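PDB 3BB8: CDP-4-keto-6-deoxy-D-glucose-3-dehydrase from Yersinia pseudotuberculosis, which probably uses pyridoxal 5'-phosphate to remove the C3 hydroxyl of CDP-4-keto-6-deoxy-D-glucose, a step in lipopolysaccharide sugar synthesis. Local coordinates for residues 77-82 and 233-238; 89-94 and 124-129; 244-249 and 288-293. The protein carries 1 engineered substitution. All coordinates share one frame; numbering follows the deposited sequence.

How the interactions relate
Interactions 1 and 3 use the two ends of helix 235-245, and interaction 2 packs against its last turn through Leu92. Interaction 1 packs the start of the helix on strand 79-83. Interaction 3 lies at the other end, with the centres about 15 Å apart, and the two are joined by Arg245 NH1, which probably donates a hydrogen bond to Thr82 O at 2.8 Å. Interaction 2 lies about 16 Å from interaction 3, centre to centre. Leu92 CD2 bridges them, 3.7 Å from Arg245 N. Interactions 1 and 2 do not touch. Their nearest atoms are about 6 Å apart. Interaction 2 includes Asn90 of this chain's cofactor pocket, while interaction 3 reaches the cofactor held by the second subunit.

Interaction 1 of 3, residues 77-82 and 233-238; sequences VPYVLT and QSAELK
This is a strand-helix packing contact made by van der Waals touch, centred on Tyr79 and Lys238, at the outer part of the large mixed sheet of the aspartate aminotransferase fold. Strand 79-83 pairs antiparallel with strand 228-232. The chain then turns at Gln233 and Ser234 into helix 235-245, which lies against the side chains of Tyr79 and Leu81. Tyr79 carries most of the contact. Its ring lies beside the first turn of the helix, and CE2 comes to 3.3 Å from Ala235 N at an oblique angle. The backbone oxygen Gln233 O lies at the ring edge, near its plane, 3.6 Å from Tyr79 CE2. Further out, Tyr79 OH touches Ala235 CB at 3.5 Å. Pro78 CB lies over one face of the ring, near its centre. Just before the ring, Tyr79 CB meets Lys238 CG at 3.5 Å. The two side chains cross at about a right angle. A bend at chi2 (-78°) carries the lysine past the ring, and its NZ forms a salt bridge with Glu242. Deeper in, Leu81 CD1 lies 3.6 Å from Lys238 O. Leu81 also packs on Ile241 of the same helix, which extends the contact inward. At the outer end, Pro78 CG rests 3.8 Å from Gln233 CA. The turn into the helix is closed by Ser234 at the N-cap. Ser234 OG accepts a nearly straight bond from Leu237 N at 3.0 Å, with an N-H...O angle of 176°.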
# COMPACT_ATOMS: atom_id res chain seq x y z
N VAL A 77 2.91 23.17 5.39
CA VAL A 77 3.16 22.32 6.56
C VAL A 77 4.58 21.77 6.52
O VAL A 77 5.17 21.62 5.44
CB VAL A 77 2.18 21.13 6.64
CG1 VAL A 77 0.77 21.65 6.79
CG2 VAL A 77 2.31 20.24 5.40
N PRO A 78 5.14 21.45 7.69
CA PRO A 78 6.50 20.92 7.79
C PRO A 78 6.67 19.43 7.49
O PRO A 78 7.66 19.02 6.89
CB PRO A 78 6.88 21.26 9.23
CG PRO A 78 5.58 21.06 9.96
CD PRO A 78 4.57 21.72 9.02
N TYR A 79 5.70 18.62 7.90
CA TYR A 79 5.79 17.18 7.70
C TYR A 79 4.82 16.57 6.69
O TYR A 79 3.60 16.68 6.81
CB TYR A 79 5.63 16.49 9.04
CG TYR A 79 6.52 17.09 10.09
CD1 TYR A 79 7.91 17.07 9.94
CD2 TYR A 79 5.99 17.73 11.22
CE1 TYR A 79 8.75 17.66 10.89
CE2 TYR A 79 6.82 18.32 12.17
CZ TYR A 79 8.20 18.29 12.00
OH TYR A 79 9.03 18.88 12.92
N VAL A 80 5.40 15.91 5.69
CA VAL A 80 4.64 15.26 4.64
C VAL A 80 5.24 13.88 4.40
O VAL A 80 6.43 13.75 4.13
CB VAL A 80 4.70 16.07 3.32
CG1 VAL A 80 4.12 15.25 2.17
CG2 VAL A 80 3.94 17.39 3.48
N LEU A 81 4.41 12.85 4.50
CA LEU A 81 4.84 11.47 4.29
C LEU A 81 4.07 10.85 3.13
O LEU A 81 2.84 10.89 3.12
CB LEU A 81 4.59 10.64 5.55
CG LEU A 81 5.40 10.93 6.80
CD1 LEU A 81 4.84 10.13 7.97
CD2 LEU A 81 6.87 10.57 6.55
N THR A 82 4.78 10.29 2.16
CA THR A 82 4.09 9.66 1.05
C THR A 82 3.69 8.24 1.42
O THR A 82 4.30 7.61 2.29
CB THR A 82 4.94 9.62 -0.23
OG1 THR A 82 6.19 8.95 0.03
CG2 THR A 82 5.19 11.03 -0.74
N GLN A 233 1.54 18.94 11.23
CA GLN A 233 2.39 20.02 11.70
C GLN A 233 3.10 19.55 12.96
O GLN A 233 4.01 20.21 13.47
CB GLN A 233 1.54 21.25 11.99
CG GLN A 233 0.58 21.56 10.85
CD GLN A 233 0.06 22.97 10.88
OE1 GLN A 233 0.81 23.93 10.65
NE2 GLN A 233 -1.23 23.12 11.18
N SER A 234 2.68 18.38 13.44
CA SER A 234 3.24 17.78 14.63
C SER A 234 4.37 16.79 14.36
O SER A 234 4.19 15.82 13.62
CB SER A 234 2.15 17.08 15.41
OG SER A 234 2.71 16.17 16.34
N ALA A 235 5.52 17.03 14.97
CA ALA A 235 6.67 16.15 14.81
C ALA A 235 6.36 14.81 15.46
O ALA A 235 6.77 13.76 14.97
CB ALA A 235 7.90 16.77 15.47
N GLU A 236 5.63 14.84 16.56
CA GLU A 236 5.27 13.61 17.23
C GLU A 236 4.40 12.71 16.34
O GLU A 236 4.69 11.52 16.20
CB GLU A 236 4.52 13.91 18.52
CG GLU A 236 4.04 12.67 19.25
CD GLU A 236 3.32 13.04 20.53
OE1 GLU A 236 2.76 14.14 20.54
OE2 GLU A 236 3.31 12.24 21.49
N LEU A 237 3.35 13.27 15.74
CA LEU A 237 2.48 12.49 14.87
C LEU A 237 3.25 12.00 13.64
O LEU A 237 3.06 10.88 13.19
CB LEU A 237 1.27 13.31 14.43
CG LEU A 237 0.29 13.72 15.53
CD1 LEU A 237 -0.90 14.45 14.91
CD2 LEU A 237 -0.18 12.50 16.27
N LYS A 238 4.13 12.85 13.12
CA LYS A 238 4.93 12.51 11.96
C LYS A 238 5.75 11.26 12.26
O LYS A 238 5.86 10.36 11.42
CB LYS A 238 5.84 13.69 11.61
CG LYS A 238 6.73 13.51 10.39
CD LYS A 238 7.94 12.64 10.70
CE LYS A 238 8.95 12.71 9.58
NZ LYS A 238 10.21 11.98 9.92

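Interaction 2 of 3, residues 89-94 and 124-129; sequences ANLLAL and VNPTIQ
Gln129, which meets Leu91 across this contact, donates from its backbone N to Asn125 O at 2.7 Å. The bond belongs to helix 121-129, which packs here on helix 86-96 in the cofactor-binding domain of the aspartate aminotransferase fold. Both helices start at the pyridoxal phosphate site: Gly86 and Ser87 open one, and Phe120 precedes the other. The two segments run roughly in the same direction. Their axes approach to 8.5 Å and cross at -46°. Pro126 is the main wedge between them. Its ring points at the other helix, and CG comes to 3.7 Å from Leu91 CA. The same CG is 4.1 Å from Asn90 CB, and Pro126 CB is 3.9 Å from Leu94 CB. The proline thus sits among three residues of one helical face. Having no N-H, it also interrupts the bonding of its own helix, which is kinked here. Thr127 N makes a weak bond to Val124 O instead of reaching a full turn back. Leu91 places its CG opposite the backbone N (chi1 179°), which brings CD1 beside the amide end of Gln129. CD1 is 4.0 Å from Gln129 OE1. The other end of that amide, NE2, makes a weak hydrogen bond to Gly286 O of the second subunit, and Asn125 ND2 bonds to the same oxygen. Asn90 also lines the cofactor pocket, so this packing reaches the pocket wall. One turn on from Leu91, Leu94 reaches both Pro126 and Thr127, with its CG 4.0 Å from Thr127 OG1 and its CD1 3.7 Å from Pro126 O.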
# COMPACT_ATOMS: atom_id res chain seq x y z
N ALA A 89 -3.34 6.54 3.13
CA ALA A 89 -3.06 7.73 3.92
C ALA A 89 -4.08 7.81 5.05
O ALA A 89 -3.71 7.99 6.22
CB ALA A 89 -3.14 8.99 3.04
N ASN A 90 -5.37 7.65 4.71
CA ASN A 90 -6.42 7.68 5.73
C ASN A 90 -6.15 6.61 6.78
O ASN A 90 -6.31 6.85 7.98
CB ASN A 90 -7.80 7.46 5.11
CG ASN A 90 -8.35 8.70 4.41
OD1 ASN A 90 -9.30 8.63 3.64
ND2 ASN A 90 -7.76 9.84 4.70
N LEU A 91 -5.75 5.42 6.34
CA LEU A 91 -5.47 4.31 7.26
C LEU A 91 -4.37 4.67 8.26
O LEU A 91 -4.52 4.43 9.46
CB LEU A 91 -5.04 3.06 6.49
CG LEU A 91 -4.69 1.84 7.36
CD1 LEU A 91 -5.89 1.46 8.22
CD2 LEU A 91 -4.27 0.68 6.48
N LEU A 92 -3.27 5.24 7.76
CA LEU A 92 -2.14 5.64 8.60
C LEU A 92 -2.48 6.79 9.58
O LEU A 92 -2.04 6.79 10.73
CB LEU A 92 -0.95 6.04 7.71
CG LEU A 92 -0.23 4.90 6.97
CD1 LEU A 92 0.79 5.47 6.00
CD2 LEU A 92 0.47 4.00 7.99
N ALA A 93 -3.27 7.75 9.10
CA ALA A 93 -3.68 8.90 9.91
C ALA A 93 -4.46 8.46 11.16
O ALA A 93 -4.14 8.87 12.27
CB ALA A 93 -4.52 9.85 9.07
N LEU A 94 -5.47 7.62 10.96
CA LEU A 94 -6.30 7.14 12.07
C LEU A 94 -5.56 6.14 12.96
O LEU A 94 -5.70 6.18 14.18
CB LEU A 94 -7.57 6.49 11.52
CG LEU A 94 -8.79 6.15 12.39
CD1 LEU A 94 -8.49 4.97 13.32
CD2 LEU A 94 -9.19 7.39 13.16
N VAL A 124 -13.91 6.18 6.17
CA VAL A 124 -14.48 5.58 7.37
C VAL A 124 -13.91 4.21 7.77
O VAL A 124 -13.82 3.90 8.97
CB VAL A 124 -16.02 5.45 7.22
CG1 VAL A 124 -16.65 4.76 8.43
CG2 VAL A 124 -16.63 6.85 7.04
N ASN A 125 -13.51 3.40 6.79
CA ASN A 125 -13.00 2.07 7.10
C ASN A 125 -11.88 2.00 8.14
O ASN A 125 -11.91 1.13 9.01
CB ASN A 125 -12.56 1.36 5.80
CG ASN A 125 -13.74 1.12 4.85
OD1 ASN A 125 -14.91 1.37 5.20
ND2 ASN A 125 -13.44 0.60 3.67
N PRO A 126 -10.88 2.90 8.08
CA PRO A 126 -9.80 2.84 9.07
C PRO A 126 -10.34 2.80 10.50
O PRO A 126 -9.82 2.08 11.34
CB PRO A 126 -9.00 4.11 8.78
CG PRO A 126 -9.18 4.28 7.28
CD PRO A 126 -10.67 4.00 7.12
N THR A 127 -11.40 3.57 10.76
CA THR A 127 -12.02 3.60 12.08
C THR A 127 -12.47 2.20 12.47
O THR A 127 -12.18 1.72 13.56
CB THR A 127 -13.25 4.53 12.10
OG1 THR A 127 -12.81 5.90 12.09
CG2 THR A 127 -14.10 4.29 13.33
N ILE A 128 -13.19 1.55 11.56
CA ILE A 128 -13.70 0.20 11.79
C ILE A 128 -12.56 -0.83 11.85
O ILE A 128 -12.61 -1.78 12.65
CB ILE A 128 -14.65 -0.22 10.64
CG1 ILE A 128 -15.82 0.77 10.55
CG2 ILE A 128 -15.15 -1.63 10.86
CD1 ILE A 128 -16.69 0.60 9.33
N GLN A 129 -11.56 -0.65 11.00
CA GLN A 129 -10.44 -1.58 10.94
C GLN A 129 -9.54 -1.51 12.17
O GLN A 129 -8.70 -2.37 12.38
CB GLN A 129 -9.66 -1.35 9.65
CG GLN A 129 -10.52 -1.59 8.41
CD GLN A 129 -9.89 -1.08 7.12
OE1 GLN A 129 -9.40 0.06 7.07
NE2 GLN A 129 -9.91 -1.90 6.08

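Interaction 3 of 3, residues 244-249 and 288-293; sequences FRDWGR and NLKITD. With PLP (pyridoxal-5'-phosphate), chain E.
The indole of Trp247 works in two ways at once: Lys290 sits over one face, and the indole N-H edge binds the phosphate of a cofactor held by the second subunit. Lys290 NZ lies 3.7 Å from the centroid of the six-membered ring, 33° off the normal, a cation-pi contact. Bends at chi3 and chi4 (65°) fold the lysine back over the ring. At the indole edge, Trp247 NE1 donates to PLP O2P at 3.0 Å and more weakly to PLP O3P at 3.4 Å. The ammonium group of Lys290 probably adds positive charge near the phosphate. The cofactor is also bonded by Gly86, Ser87, Asp191, Asp194 and Ser215 of the second subunit. This is the shared active site of the aspartate aminotransferase fold, in which each subunit lends residues to its partner's pocket. Trp247 is presented by a type I' turn from Asp246 to Arg249. Just before the turn, Arg245 O accepts a bond from Leu289 N at 3.2 Å. Next to Trp247 in the chain, Arg245 and Asp246 form a salt bridge. Arg245 NE donates almost straight (170°) to Asp246 OD1 at 2.9 Å. The oxygen lies in the guanidinium plane, while the donor comes from the syn side of the carboxylate, tilted out of its plane. Arg245 NH1 turns to Thr82 O. The methylenes of Lys290 run across this pair, and its NZ stays 4.3 Å from Asp246 OD1, beyond a salt bridge. Nearer the backbone, Arg245 CG rests 3.2 Å from Leu289 O.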
# COMPACT_ATOMS: atom_id res chain seq x y z
N PHE A 244 4.46 3.42 11.58
CA PHE A 244 3.39 2.55 11.11
C PHE A 244 3.56 2.23 9.62
O PHE A 244 3.32 1.11 9.18
CB PHE A 244 2.04 3.21 11.34
CG PHE A 244 1.49 2.99 12.72
CD1 PHE A 244 1.09 1.72 13.13
CD2 PHE A 244 1.33 4.06 13.60
CE1 PHE A 244 0.52 1.52 14.40
CE2 PHE A 244 0.77 3.87 14.87
CZ PHE A 244 0.36 2.59 15.26
N ARG A 245 4.00 3.22 8.86
CA ARG A 245 4.20 3.02 7.44
C ARG A 245 5.40 2.11 7.20
O ARG A 245 5.38 1.27 6.31
CB ARG A 245 4.44 4.35 6.71
CG ARG A 245 4.55 4.18 5.19
CD ARG A 245 5.13 5.41 4.50
NE ARG A 245 6.52 5.66 4.86
CZ ARG A 245 7.18 6.78 4.58
NH1 ARG A 245 6.58 7.77 3.91
NH2 ARG A 245 8.44 6.93 4.97
N ASP A 246 6.43 2.27 8.02
CA ASP A 246 7.64 1.48 7.86
C ASP A 246 7.80 0.25 8.77
O ASP A 246 8.74 0.17 9.56
CB ASP A 246 8.86 2.40 7.99
CG ASP A 246 8.79 3.60 7.04
OD1 ASP A 246 8.07 3.55 6.02
OD2 ASP A 246 9.49 4.61 7.30
N TRP A 247 6.90 -0.71 8.63
CA TRP A 247 6.91 -1.98 9.37
C TRP A 247 6.71 -1.83 10.87
O TRP A 247 6.89 -2.79 11.63
CB TRP A 247 8.22 -2.74 9.10
CG TRP A 247 8.52 -3.03 7.64
CD1 TRP A 247 7.92 -3.98 6.85
CD2 TRP A 247 9.48 -2.36 6.80
NE1 TRP A 247 8.45 -3.94 5.57
CE2 TRP A 247 9.41 -2.96 5.52
CE3 TRP A 247 10.39 -1.32 7.02
CZ2 TRP A 247 10.22 -2.54 4.45
CZ3 TRP A 247 11.21 -0.91 5.94
CH2 TRP A 247 11.11 -1.52 4.68
N GLY A 248 6.32 -0.64 11.29
CA GLY A 248 6.12 -0.40 12.71
C GLY A 248 7.44 -0.34 13.45
O GLY A 248 7.48 -0.49 14.68
N ARG A 249 8.53 -0.12 12.72
CA ARG A 249 9.86 -0.10 13.30
C ARG A 249 10.13 1.21 14.03
O ARG A 249 9.73 2.28 13.57
CB ARG A 249 10.92 -0.33 12.22
CG ARG A 249 11.35 0.93 11.49
CD ARG A 249 12.49 0.65 10.53
NE ARG A 249 12.64 1.71 9.54
CZ ARG A 249 13.40 1.61 8.45
NH1 ARG A 249 14.07 0.50 8.21
NH2 ARG A 249 13.47 2.62 7.60
N ASN A 288 3.49 -1.92 5.70
CA ASN A 288 4.54 -1.51 4.78
C ASN A 288 3.75 -0.86 3.67
O ASN A 288 3.45 -1.47 2.64
CB ASN A 288 5.34 -2.67 4.21
CG ASN A 288 6.42 -2.19 3.24
OD1 ASN A 288 7.15 -3.00 2.67
ND2 ASN A 288 6.51 -0.88 3.05
N LEU A 289 3.40 0.39 3.91
CA LEU A 289 2.78 1.23 2.90
C LEU A 289 3.62 2.36 2.28
O LEU A 289 3.26 3.53 2.39
CB LEU A 289 1.55 1.80 3.61
CG LEU A 289 0.60 0.73 4.18
CD1 LEU A 289 -0.34 1.36 5.20
CD2 LEU A 289 -0.18 0.08 3.05
N LYS A 290 4.73 1.99 1.65
CA LYS A 290 5.58 2.99 0.99
C LYS A 290 5.48 2.86 -0.53
O LYS A 290 5.00 1.84 -1.05
CB LYS A 290 7.06 2.83 1.40
CG LYS A 290 7.31 2.92 2.89
CD LYS A 290 8.81 2.97 3.21
CE LYS A 290 9.27 1.74 3.98
NZ LYS A 290 9.16 0.46 3.21
N ILE A 291 5.93 3.89 -1.24
CA ILE A 291 5.90 3.85 -2.70
C ILE A 291 7.30 3.87 -3.28
O ILE A 291 8.29 3.80 -2.54
CB ILE A 291 5.06 5.02 -3.30
CG1 ILE A 291 5.84 6.34 -3.29
CG2 ILE A 291 3.75 5.16 -2.54
CD1 ILE A 291 6.02 6.95 -1.94
N THR A 292 7.37 3.95 -4.60
CA THR A 292 8.65 3.96 -5.30
C THR A 292 9.03 5.39 -5.70
O THR A 292 8.19 6.29 -5.69
CB THR A 292 8.58 3.11 -6.58
OG1 THR A 292 7.70 3.75 -7.52
CG2 THR A 292 8.05 1.72 -6.27
N ASP A 293 10.29 5.60 -6.06
CA ASP A 293 10.71 6.94 -6.45
C ASP A 293 10.11 7.23 -7.82
O ASP A 293 9.92 8.39 -8.19
CB ASP A 293 12.24 7.05 -6.46
CG ASP A 293 12.74 8.39 -5.90
OD1 ASP A 293 12.20 8.86 -4.88
OD2 ASP A 293 13.69 8.97 -6.48
N1 PLP E . 7.44 -11.51 5.66
C2 PLP E . 8.79 -11.82 5.60
C2A PLP E . 9.24 -13.14 6.24
C3 PLP E . 9.69 -10.93 4.94
O3 PLP E . 11.01 -11.19 4.86
C4 PLP E . 9.18 -9.69 4.34
C4A PLP E . 10.20 -8.78 3.61
C5 PLP E . 7.79 -9.42 4.45
C6 PLP E . 6.94 -10.37 5.13
C5A PLP E . 7.06 -8.22 3.92
O4P PLP E . 7.59 -7.68 2.79
P PLP E . 7.80 -6.12 2.51
O1P PLP E . 7.90 -5.97 1.03
O2P PLP E . 9.20 -5.74 3.28
O3P PLP E . 6.62 -5.32 3.11